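Local coordinates for protein probable M18 family aminopeptidase 1 (PDB 2GLF) that probably acts as a metal-dependent aminopeptidase of the M18 family, releasing amino acids from the N-terminal end of peptides, at residues A[240-245]-A[428-433]; A[328-333]-A[418-423]; A[345-350]-A[433-438]; A[349-354]-A[383-388]. All blocks are in the same frame, centred on the assembly; numbering follows the deposited sequence.

Contact 1 of 4, residues A[240-245]-A[428-433]; sequences RSLIGA and FEISSK
Ile-243 and Ser-431 are a hydrogen-bonded pair in an antiparallel ladder, where strand 242-245 is the middle and strand 429-432 an outer member of a small three-stranded sheet. Ile-243 N gives Ser-431 O a nearly straight bond (2.7 Å, 171°), and Ser-431 N returns one to Ile-243 O. Two residues on, Ala-245 N meets Glu-429 O at 2.9 Å, while the return bond from Glu-429 N is weak. Between these pairs Gly-244 lies against a face of the Phe-428 ring, its CA 4.0 Å from the centroid in a CH-pi contact; a side chain here would run into the ring, which suits glycine to the place. Lys-433 stretches out fully across Ile-243 at about a right angle, Lys-433 CG lying 3.5 Å from Ile-243 CG1. Its NZ ends 2.9 Å from Arg-240 O and also makes salt bridges with Glu-17 and Glu-235, the latter paired with Arg-240 too. Farther out, Glu-429 OE2 accepts a bond from the backbone N of His-425, a manganese ligand, which places this carboxylate probably in the metal site's second shell. Ser-241 OG bonds Asp-239 and, across the interface, Gly-189 and Thr-190 of a second subunit, while Ser-241 O receives Lys-433 N at 174°.

Contact 2 of 4, residues A[328-333]-A[418-423]; sequences CAAVNP and GPALLG
Cys-328 and Ala-420 pair as neighbours on two parallel strands, 321-329 and 414-421, adjacent inner strands of the large mixed sheet of this alpha/beta peptidase domain. The backbone bonds follow the parallel pattern, in which one residue bonds to the two that flank its partner. Cys-328 N reaches Pro-419 O (3.0 Å), and Leu-421 N reaches Cys-328 O (2.8 Å). Proline, which has no N-H to give, fits this position because its carbonyl is what the bond to Cys-328 needs. Ala-330 N continues to Leu-421 O, straight at its hydrogen (171°) but coming from above the carbonyl plane, where the strand is already giving way to loop.

The apolar contacts are made by small groups. With chi1 at 56°, the Cys-328 thiol is set between its backbone N and carbonyl carbon, and SG lies 3.7 Å from Ala-420 CB. That methyl also meets Ala-330 CB, which in turn is touched by one branch of Leu-422, its CD1. Alanine suits these places because a methyl is small enough for Cys-328, Ala-420, Ala-330 and Leu-422 to pack directly in succession. Leu-421 points to the other face, with Ala-329, and packs on Glu-429 and Ser-431 of strand 429-432.

Beyond the pair, Ala-329 touches Leu-165, and Leu-422 touches Ile-187, of a second subunit. Both strands serve the metal site: Asp-326, on the first, and His-425, just past the second, are manganese ligands. Gly-423, whose positive phi favours glycine, begins the turn toward that histidine, and its carbonyl O accepts a bond from Ser-426 OG.

Contact 3 of 4, residues A[345-350]-A[433-438]; sequences PKLGYG and KADLFE
Asp-435 grips the loop 345-350 with both carboxylate oxygens, each taking a backbone N-H. OD2 receives Gly-348 N at 2.7 Å, from above the carboxylate plane, with a fairly straight bond (160°). OD1 receives Gly-350 N at 2.9 Å nearly along its C-O axis, though the hydrogen is more bent away (133°). With CG anti to its carbonyl carbon (chi1 -69°), the aspartate reaches out from the first turn of helix 433-449, where the amide end of the helix would probably favour its negative charge. Replaced by alanine, this position would lose both oxygens, which would probably leave the amides of Gly-348 and Gly-350 without the carboxylate that receives them and let the loop shift against the helix.

The loop is shaped to present those amides. Residues 346-349 form a type II turn, and Gly-348 takes the positive phi at its third position; Gly-350 also has backbone angles that would jam a side chain against the preceding carbonyl. Both glycines let the helix come close: Gly-348 CA lies 4.4 Å from Ala-434 CB, and Gly-350 CA is as far from Glu-438 CG. The carboxylate of Glu-438 turns off to bond the backbone N of Ile-386.

Elsewhere on this first part of the helix, Leu-436 packs on helices 13-29 and 248-263, so helix 433-449 lies between those two helices and the loop leading from strand 321-329 to strand 351-354.

Contact 4 of 4, residues A[349-354]-A[383-388]; sequences YGVALV and QGVIWQ
Gln-388 bonds Gly-350 across the two parallel strands of a beta-alpha-beta crossover, strands 351-354 and 387-389 joined through helix 370-382. With chi1 at 58° and an extended chain beyond, Gln-388 lays its CG alongside Tyr-349 O and brings NE2 to Gly-350 O (3.2 Å). The bond lies close to the glutamine's amide plane but arrives from above the carbonyl plane. A second acceptor, Lys-346 O, takes the same NE2, fixing the turn of the amide. A leucine in its place would probably leave the carbonyls of Lys-346 and Gly-350 without this donor.

On the other face, Trp-387 also holds CG between its backbone N and carbonyl carbon. Its six-membered ring runs beside Leu-353, CZ3 lying 3.7 Å from Leu-353 CD1, while NE1 bonds Asn-381 and the indole packs on Glu-218 of a third subunit. Ile-386 CG2 lies 3.4 Å from Gly-350 CA. A CB on Gly-350 would instead run into Ile-386 O and Trp-387 N, and its backbone angles also call for glycine.

Parallel backbone bonds join the strands: Val-351 N to Ile-386 O, then Gln-388 N to Val-351 O, and finally Leu-353 N to Gln-388 O, 2.9 Å long.

Overall arrangement
All four contacts are largely buried: contact 2 is wholly so and contact 1 nearly so, Arg-240 being partly exposed, and both lie close to the manganese site, whereas contacts 3 and 4 lie away from the metals and include partly exposed side chains. Contacts 2 and 4 belong to the same large sheet: Ala-352 N bonds Gly-418 O between them, and both are parallel ladders. Contact 1 is antiparallel, in a separate small sheet that joins the large one through Ile-430 O and Leu-422 N. Contact 3 uses a carboxylate instead of strand pairing; it shares Lys-433 with contact 1 and Tyr-349 and Gly-350 with contact 4, linking the helix that follows strand 429-432 to the sheet edge.

Contact 1 of 4, residues A[240-245]-A[428-433]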
loop_
_atom_site.group_PDB
_atom_site.type_symbol
_atom_site.label_atom_id
_atom_site.label_comp_id
_atom_site.label_asym_id
_atom_site.label_seq_id
_atom_site.Cartn_x
_atom_site.Cartn_y
_atom_site.Cartn_z
ATOM N N ARG A 240 12.189 48.268 -10.209
ATOM C CA ARG A 240 13.532 48.120 -9.660
ATOM C C ARG A 240 13.528 48.333 -8.151
ATOM O O ARG A 240 14.419 48.984 -7.612
ATOM C CB ARG A 240 14.465 49.150 -10.298
ATOM C CG ARG A 240 14.125 49.510 -11.728
ATOM C CD ARG A 240 14.779 50.830 -12.096
ATOM N NE ARG A 240 15.996 50.660 -12.878
ATOM C CZ ARG A 240 16.020 50.546 -14.202
ATOM N NH1 ARG A 240 14.889 50.588 -14.901
ATOM N NH2 ARG A 240 17.177 50.388 -14.829
ATOM N N SER A 241 12.531 47.780 -7.469
ATOM C CA SER A 241 12.416 47.953 -6.027
ATOM C C SER A 241 13.086 46.870 -5.200
ATOM O O SER A 241 13.261 47.029 -3.990
ATOM C CB SER A 241 10.948 48.009 -5.630
ATOM O OG SER A 241 10.357 46.731 -5.779
ATOM N N LEU A 242 13.455 45.768 -5.837
ATOM C CA LEU A 242 14.068 44.671 -5.108
ATOM C C LEU A 242 15.534 44.459 -5.444
ATOM O O LEU A 242 16.011 44.916 -6.480
ATOM C CB LEU A 242 13.284 43.390 -5.388
ATOM C CG LEU A 242 11.792 43.514 -5.083
ATOM C CD1 LEU A 242 11.060 42.257 -5.520
ATOM C CD2 LEU A 242 11.602 43.763 -3.597
ATOM N N ILE A 243 16.251 43.777 -4.555
ATOM C CA ILE A 243 17.659 43.473 -4.791
ATOM C C ILE A 243 17.833 41.963 -4.786
ATOM O O ILE A 243 17.514 41.293 -3.799
ATOM C CB ILE A 243 18.594 44.040 -3.704
ATOM C CG1 ILE A 243 18.561 45.570 -3.704
ATOM C CG2 ILE A 243 20.017 43.577 -3.975
ATOM C CD1 ILE A 243 19.336 46.197 -2.553
ATOM N N GLY A 244 18.332 41.429 -5.895
ATOM C CA GLY A 244 18.554 40.002 -5.979
ATOM C C GLY A 244 20.037 39.727 -5.890
ATOM O O GLY A 244 20.827 40.353 -6.592
ATOM N N ALA A 245 20.428 38.805 -5.019
ATOM C CA ALA A 245 21.837 38.470 -4.869
ATOM C C ALA A 245 22.039 37.227 -4.028
ATOM O O ALA A 245 21.177 36.843 -3.232
ATOM C CB ALA A 245 22.589 39.634 -4.249
ATOM N N PHE A 428 20.016 32.898 -5.474
ATOM C CA PHE A 428 19.644 34.268 -5.826
ATOM C C PHE A 428 18.498 34.746 -4.927
ATOM O O PHE A 428 17.333 34.759 -5.338
ATOM C CB PHE A 428 19.214 34.315 -7.309
ATOM C CG PHE A 428 19.251 35.695 -7.925
ATOM C CD1 PHE A 428 20.463 36.338 -8.160
ATOM C CD2 PHE A 428 18.071 36.348 -8.284
ATOM C CE1 PHE A 428 20.499 37.608 -8.746
ATOM C CE2 PHE A 428 18.100 37.623 -8.871
ATOM C CZ PHE A 428 19.316 38.250 -9.101
ATOM N N GLU A 429 18.829 35.135 -3.699
ATOM C CA GLU A 429 17.820 35.611 -2.755
ATOM C C GLU A 429 17.331 37.003 -3.140
ATOM O O GLU A 429 18.029 37.755 -3.814
ATOM C CB GLU A 429 18.393 35.624 -1.336
ATOM C CG GLU A 429 18.958 34.280 -0.909
ATOM C CD GLU A 429 19.625 34.320 0.454
ATOM O OE1 GLU A 429 20.356 35.297 0.730
ATOM O OE2 GLU A 429 19.436 33.367 1.243
ATOM N N ILE A 430 16.120 37.335 -2.708
ATOM C CA ILE A 430 15.512 38.624 -3.008
ATOM C C ILE A 430 15.158 39.390 -1.728
ATOM O O ILE A 430 14.581 38.829 -0.790
ATOM C CB ILE A 430 14.219 38.438 -3.877
ATOM C CG1 ILE A 430 14.487 38.830 -5.329
ATOM C CG2 ILE A 430 13.093 39.311 -3.362
ATOM C CD1 ILE A 430 15.458 37.958 -6.039
ATOM N N SER A 431 15.514 40.673 -1.701
ATOM C CA SER A 431 15.223 41.546 -0.570
ATOM C C SER A 431 14.744 42.878 -1.129
ATOM O O SER A 431 14.916 43.154 -2.312
ATOM C CB SER A 431 16.477 41.775 0.271
ATOM O OG SER A 431 17.431 42.539 -0.444
ATOM N N SER A 432 14.144 43.701 -0.278
ATOM C CA SER A 432 13.645 45.009 -0.691
ATOM C C SER A 432 14.689 46.104 -0.448
ATOM O O SER A 432 15.383 46.088 0.567
ATOM C CB SER A 432 12.369 45.336 0.086
ATOM O OG SER A 432 12.009 46.694 -0.062
ATOM N N LYS A 433 14.815 47.045 -1.380
ATOM C CA LYS A 433 15.764 48.147 -1.212
ATOM C C LYS A 433 15.313 49.006 -0.037
ATOM O O LYS A 433 16.134 49.495 0.737
ATOM C CB LYS A 433 15.827 49.026 -2.465
ATOM C CG LYS A 433 16.577 48.421 -3.620
ATOM C CD LYS A 433 16.526 49.334 -4.820
ATOM C CE LYS A 433 17.277 48.728 -5.989
ATOM N NZ LYS A 433 17.249 49.631 -7.172
#

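Contact 2 of 4, residues A[328-333]-A[418-423]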
loop_
_atom_site.group_PDB
_atom_site.type_symbol
_atom_site.label_atom_id
_atom_site.label_comp_id
_atom_site.label_asym_id
_atom_site.label_seq_id
_atom_site.Cartn_x
_atom_site.Cartn_y
_atom_site.Cartn_z
ATOM N N CYS A 328 14.399 37.194 7.989
ATOM C CA CYS A 328 13.213 36.376 8.199
ATOM C C CYS A 328 12.636 36.111 6.813
ATOM O O CYS A 328 13.189 36.569 5.810
ATOM C CB CYS A 328 12.188 37.099 9.076
ATOM S SG CYS A 328 11.687 38.710 8.438
ATOM N N ALA A 329 11.530 35.376 6.755
ATOM C CA ALA A 329 10.914 35.036 5.480
ATOM C C ALA A 329 9.712 35.908 5.186
ATOM O O ALA A 329 8.806 36.012 6.000
ATOM C CB ALA A 329 10.507 33.573 5.488
ATOM N N ALA A 330 9.713 36.547 4.024
ATOM C CA ALA A 330 8.601 37.396 3.617
ATOM C C ALA A 330 7.563 36.476 2.975
ATOM O O ALA A 330 7.884 35.333 2.644
ATOM C CB ALA A 330 9.079 38.431 2.621
ATOM N N VAL A 331 6.326 36.935 2.798
ATOM C CA VAL A 331 5.341 36.046 2.191
ATOM C C VAL A 331 5.609 35.942 0.702
ATOM O O VAL A 331 5.790 36.949 0.017
ATOM C CB VAL A 331 3.872 36.512 2.404
ATOM C CG1 VAL A 331 3.575 36.664 3.888
ATOM C CG2 VAL A 331 3.630 37.797 1.682
ATOM N N ASN A 332 5.665 34.704 0.225
ATOM C CA ASN A 332 5.894 34.393 -1.178
ATOM C C ASN A 332 4.494 34.025 -1.671
ATOM O O ASN A 332 4.056 32.886 -1.532
ATOM C CB ASN A 332 6.848 33.205 -1.259
ATOM C CG ASN A 332 7.480 33.051 -2.610
ATOM O OD1 ASN A 332 8.645 32.684 -2.709
ATOM N ND2 ASN A 332 6.721 33.313 -3.660
ATOM N N PRO A 333 3.774 34.994 -2.256
ATOM C CA PRO A 333 2.411 34.802 -2.760
ATOM C C PRO A 333 1.964 33.369 -3.093
ATOM O O PRO A 333 1.110 32.808 -2.401
ATOM C CB PRO A 333 2.360 35.745 -3.956
ATOM C CG PRO A 333 3.178 36.878 -3.485
ATOM C CD PRO A 333 4.378 36.198 -2.860
ATOM N N GLY A 418 15.719 42.071 11.580
ATOM C CA GLY A 418 16.314 42.149 10.260
ATOM C C GLY A 418 15.262 42.208 9.169
ATOM O O GLY A 418 14.069 42.201 9.463
ATOM N N PRO A 419 15.673 42.271 7.895
ATOM C CA PRO A 419 14.722 42.331 6.780
ATOM C C PRO A 419 14.147 40.960 6.375
ATOM O O PRO A 419 14.669 39.909 6.769
ATOM C CB PRO A 419 15.550 42.981 5.674
ATOM C CG PRO A 419 16.897 42.387 5.899
ATOM C CD PRO A 419 17.055 42.454 7.415
ATOM N N ALA A 420 13.067 40.986 5.592
ATOM C CA ALA A 420 12.414 39.769 5.120
ATOM C C ALA A 420 12.911 39.415 3.723
ATOM O O ALA A 420 13.061 40.296 2.877
ATOM C CB ALA A 420 10.902 39.964 5.099
ATOM N N LEU A 421 13.164 38.130 3.480
ATOM C CA LEU A 421 13.653 37.694 2.170
ATOM C C LEU A 421 12.749 36.682 1.477
ATOM O O LEU A 421 11.994 35.950 2.112
ATOM C CB LEU A 421 15.047 37.059 2.274
ATOM C CG LEU A 421 16.251 37.800 2.833
ATOM C CD1 LEU A 421 17.462 36.918 2.662
ATOM C CD2 LEU A 421 16.452 39.115 2.117
ATOM N N LEU A 422 12.867 36.647 0.156
ATOM C CA LEU A 422 12.125 35.721 -0.675
ATOM C C LEU A 422 13.164 34.764 -1.249
ATOM O O LEU A 422 14.200 35.195 -1.731
ATOM C CB LEU A 422 11.417 36.486 -1.789
ATOM C CG LEU A 422 9.892 36.596 -1.679
ATOM C CD1 LEU A 422 9.475 36.823 -0.242
ATOM C CD2 LEU A 422 9.402 37.714 -2.576
ATOM N N GLY A 423 12.903 33.465 -1.169
ATOM C CA GLY A 423 13.850 32.496 -1.687
ATOM C C GLY A 423 15.120 32.402 -0.856
ATOM O O GLY A 423 16.228 32.313 -1.398
#

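Contact 3 of 4, residues A[345-350]-A[433-438]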
loop_
_atom_site.group_PDB
_atom_site.type_symbol
_atom_site.label_atom_id
_atom_site.label_comp_id
_atom_site.label_asym_id
_atom_site.label_seq_id
_atom_site.Cartn_x
_atom_site.Cartn_y
_atom_site.Cartn_z
ATOM N N PRO A 345 5.909 38.886 7.769
ATOM C CA PRO A 345 6.424 40.122 7.183
ATOM C C PRO A 345 6.154 40.238 5.689
ATOM O O PRO A 345 6.077 39.231 4.980
ATOM C CB PRO A 345 7.912 40.040 7.483
ATOM C CG PRO A 345 8.175 38.576 7.344
ATOM C CD PRO A 345 7.009 37.963 8.093
ATOM N N LYS A 346 6.016 41.477 5.222
ATOM C CA LYS A 346 5.784 41.765 3.809
ATOM C C LYS A 346 6.958 42.626 3.336
ATOM O O LYS A 346 7.476 43.449 4.105
ATOM C CB LYS A 346 4.479 42.546 3.629
ATOM C CG LYS A 346 3.242 41.879 4.192
ATOM C CD LYS A 346 2.808 40.696 3.348
ATOM C CE LYS A 346 1.334 40.809 2.990
ATOM N NZ LYS A 346 1.089 42.064 2.236
ATOM N N LEU A 347 7.373 42.440 2.083
ATOM C CA LEU A 347 8.483 43.212 1.517
ATOM C C LEU A 347 8.182 44.709 1.461
ATOM O O LEU A 347 7.096 45.118 1.062
ATOM C CB LEU A 347 8.807 42.732 0.100
ATOM C CG LEU A 347 9.413 41.346 -0.092
ATOM C CD1 LEU A 347 9.421 41.010 -1.578
ATOM C CD2 LEU A 347 10.819 41.316 0.478
ATOM N N GLY A 348 9.152 45.522 1.863
ATOM C CA GLY A 348 8.973 46.962 1.828
ATOM C C GLY A 348 8.154 47.569 2.955
ATOM O O GLY A 348 7.814 48.756 2.906
ATOM N N TYR A 349 7.828 46.775 3.971
ATOM C CA TYR A 349 7.052 47.298 5.085
ATOM C C TYR A 349 7.845 47.438 6.377
ATOM O O TYR A 349 7.292 47.339 7.475
ATOM C CB TYR A 349 5.788 46.456 5.303
ATOM C CG TYR A 349 4.687 46.838 4.337
ATOM C CD1 TYR A 349 4.774 46.515 2.981
ATOM C CD2 TYR A 349 3.604 47.606 4.760
ATOM C CE1 TYR A 349 3.814 46.956 2.076
ATOM C CE2 TYR A 349 2.643 48.052 3.861
ATOM C CZ TYR A 349 2.754 47.726 2.525
ATOM O OH TYR A 349 1.810 48.184 1.638
ATOM N N GLY A 350 9.146 47.671 6.229
ATOM C CA GLY A 350 10.002 47.875 7.382
ATOM C C GLY A 350 10.863 46.723 7.849
ATOM O O GLY A 350 10.884 45.655 7.243
ATOM N N LYS A 433 14.815 47.045 -1.380
ATOM C CA LYS A 433 15.764 48.147 -1.212
ATOM C C LYS A 433 15.313 49.006 -0.037
ATOM O O LYS A 433 16.134 49.495 0.737
ATOM C CB LYS A 433 15.827 49.026 -2.465
ATOM C CG LYS A 433 16.577 48.421 -3.620
ATOM C CD LYS A 433 16.526 49.334 -4.820
ATOM C CE LYS A 433 17.277 48.728 -5.989
ATOM N NZ LYS A 433 17.249 49.631 -7.172
ATOM N N ALA A 434 14.001 49.192 0.083
ATOM C CA ALA A 434 13.439 49.985 1.171
ATOM C C ALA A 434 13.739 49.346 2.531
ATOM O O ALA A 434 14.080 50.044 3.486
ATOM C CB ALA A 434 11.928 50.148 0.983
ATOM N N ASP A 435 13.619 48.024 2.620
ATOM C CA ASP A 435 13.888 47.351 3.884
ATOM C C ASP A 435 15.377 47.393 4.201
ATOM O O ASP A 435 15.777 47.613 5.349
ATOM C CB ASP A 435 13.395 45.898 3.852
ATOM C CG ASP A 435 11.871 45.793 3.813
ATOM O OD1 ASP A 435 11.184 46.674 4.372
ATOM O OD2 ASP A 435 11.356 44.815 3.236
ATOM N N LEU A 436 16.199 47.191 3.179
ATOM C CA LEU A 436 17.644 47.222 3.349
ATOM C C LEU A 436 18.015 48.500 4.110
ATOM O O LEU A 436 18.706 48.459 5.134
ATOM C CB LEU A 436 18.313 47.211 1.973
ATOM C CG LEU A 436 19.822 47.021 1.785
ATOM C CD1 LEU A 436 20.372 48.221 1.041
ATOM C CD2 LEU A 436 20.534 46.825 3.112
ATOM N N PHE A 437 17.523 49.628 3.606
ATOM C CA PHE A 437 17.778 50.939 4.189
ATOM C C PHE A 437 17.191 51.075 5.582
ATOM O O PHE A 437 17.876 51.480 6.521
ATOM C CB PHE A 437 17.180 52.022 3.296
ATOM C CG PHE A 437 17.540 53.428 3.706
ATOM C CD1 PHE A 437 18.844 53.902 3.558
ATOM C CD2 PHE A 437 16.572 54.284 4.226
ATOM C CE1 PHE A 437 19.179 55.202 3.919
ATOM C CE2 PHE A 437 16.897 55.585 4.592
ATOM C CZ PHE A 437 18.208 56.046 4.436
ATOM N N GLU A 438 15.916 50.740 5.717
ATOM C CA GLU A 438 15.266 50.877 7.003
ATOM C C GLU A 438 15.919 50.042 8.094
ATOM O O GLU A 438 15.856 50.392 9.275
ATOM C CB GLU A 438 13.788 50.528 6.891
ATOM C CG GLU A 438 12.977 51.042 8.068
ATOM C CD GLU A 438 13.014 52.556 8.186
ATOM O OE1 GLU A 438 12.464 53.093 9.168
ATOM O OE2 GLU A 438 13.585 53.210 7.294
#

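Contact 4 of 4, residues A[349-354]-A[383-388]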
loop_
_atom_site.group_PDB
_atom_site.type_symbol
_atom_site.label_atom_id
_atom_site.label_comp_id
_atom_site.label_asym_id
_atom_site.label_seq_id
_atom_site.Cartn_x
_atom_site.Cartn_y
_atom_site.Cartn_z
ATOM N N TYR A 349 7.828 46.775 3.971
ATOM C CA TYR A 349 7.052 47.298 5.085
ATOM C C TYR A 349 7.845 47.438 6.377
ATOM O O TYR A 349 7.292 47.339 7.475
ATOM C CB TYR A 349 5.788 46.456 5.303
ATOM C CG TYR A 349 4.687 46.838 4.337
ATOM C CD1 TYR A 349 4.774 46.515 2.981
ATOM C CD2 TYR A 349 3.604 47.606 4.760
ATOM C CE1 TYR A 349 3.814 46.956 2.076
ATOM C CE2 TYR A 349 2.643 48.052 3.861
ATOM C CZ TYR A 349 2.754 47.726 2.525
ATOM O OH TYR A 349 1.810 48.184 1.638
ATOM N N GLY A 350 9.146 47.671 6.229
ATOM C CA GLY A 350 10.002 47.875 7.382
ATOM C C GLY A 350 10.863 46.723 7.849
ATOM O O GLY A 350 10.884 45.655 7.243
ATOM N N VAL A 351 11.585 46.963 8.939
ATOM C CA VAL A 351 12.454 45.960 9.531
ATOM C C VAL A 351 11.546 44.983 10.250
ATOM O O VAL A 351 10.513 45.376 10.802
ATOM C CB VAL A 351 13.401 46.572 10.578
ATOM C CG1 VAL A 351 14.583 45.657 10.803
ATOM C CG2 VAL A 351 13.855 47.938 10.132
ATOM N N ALA A 352 11.928 43.713 10.244
ATOM C CA ALA A 352 11.134 42.696 10.907
ATOM C C ALA A 352 11.658 42.457 12.303
ATOM O O ALA A 352 12.862 42.290 12.507
ATOM C CB ALA A 352 11.168 41.402 10.119
ATOM N N LEU A 353 10.742 42.462 13.265
ATOM C CA LEU A 353 11.076 42.218 14.661
ATOM C C LEU A 353 10.553 40.813 14.952
ATOM O O LEU A 353 9.344 40.571 14.923
ATOM C CB LEU A 353 10.400 43.271 15.552
ATOM C CG LEU A 353 10.629 43.265 17.067
ATOM C CD1 LEU A 353 10.345 44.645 17.622
ATOM C CD2 LEU A 353 9.738 42.227 17.735
ATOM N N VAL A 354 11.474 39.886 15.193
ATOM C CA VAL A 354 11.132 38.491 15.463
ATOM C C VAL A 354 11.313 38.177 16.938
ATOM O O VAL A 354 12.443 38.115 17.432
ATOM C CB VAL A 354 12.038 37.530 14.666
ATOM C CG1 VAL A 354 11.455 36.150 14.684
ATOM C CG2 VAL A 354 12.218 38.029 13.240
ATOM N N GLN A 383 12.010 57.080 17.213
ATOM C CA GLN A 383 12.879 57.552 16.141
ATOM C C GLN A 383 12.149 57.479 14.795
ATOM O O GLN A 383 12.731 57.759 13.737
ATOM C CB GLN A 383 14.157 56.713 16.069
ATOM C CG GLN A 383 15.018 56.761 17.312
ATOM C CD GLN A 383 15.257 58.174 17.801
ATOM O OE1 GLN A 383 14.371 58.801 18.378
ATOM N NE2 GLN A 383 16.458 58.685 17.566
ATOM N N GLY A 384 10.875 57.092 14.841
ATOM C CA GLY A 384 10.077 56.994 13.628
ATOM C C GLY A 384 10.518 55.918 12.653
ATOM O O GLY A 384 10.376 56.072 11.441
ATOM N N VAL A 385 11.053 54.821 13.177
ATOM C CA VAL A 385 11.507 53.725 12.333
ATOM C C VAL A 385 10.329 52.833 11.929
ATOM O O VAL A 385 9.522 52.428 12.767
ATOM C CB VAL A 385 12.548 52.867 13.067
ATOM C CG1 VAL A 385 13.212 51.913 12.099
ATOM C CG2 VAL A 385 13.567 53.756 13.734
ATOM N N ILE A 386 10.229 52.538 10.639
ATOM C CA ILE A 386 9.163 51.686 10.127
ATOM C C ILE A 386 9.509 50.223 10.418
ATOM O O ILE A 386 10.548 49.729 9.983
ATOM C CB ILE A 386 8.978 51.876 8.590
ATOM C CG1 ILE A 386 8.231 53.180 8.292
ATOM C CG2 ILE A 386 8.195 50.720 8.012
ATOM C CD1 ILE A 386 8.947 54.420 8.738
ATOM N N TRP A 387 8.650 49.531 11.157
ATOM C CA TRP A 387 8.905 48.128 11.472
ATOM C C TRP A 387 7.621 47.290 11.440
ATOM O O TRP A 387 6.506 47.822 11.438
ATOM C CB TRP A 387 9.580 48.006 12.845
ATOM C CG TRP A 387 8.718 48.463 13.984
ATOM C CD1 TRP A 387 8.382 49.753 14.301
ATOM C CD2 TRP A 387 8.007 47.626 14.903
ATOM N NE1 TRP A 387 7.500 49.767 15.357
ATOM C CE2 TRP A 387 7.252 48.477 15.744
ATOM C CE3 TRP A 387 7.931 46.239 15.096
ATOM C CZ2 TRP A 387 6.430 47.983 16.764
ATOM C CZ3 TRP A 387 7.113 45.749 16.111
ATOM C CH2 TRP A 387 6.373 46.620 16.931
ATOM N N GLN A 388 7.788 45.974 11.409
ATOM C CA GLN A 388 6.658 45.052 11.366
ATOM C C GLN A 388 7.013 43.793 12.151
ATOM O O GLN A 388 8.188 43.472 12.297
ATOM C CB GLN A 388 6.337 44.696 9.904
ATOM C CG GLN A 388 7.499 44.073 9.143
ATOM C CD GLN A 388 7.175 43.785 7.684
ATOM O OE1 GLN A 388 6.062 43.370 7.354
ATOM N NE2 GLN A 388 8.155 43.985 6.804
#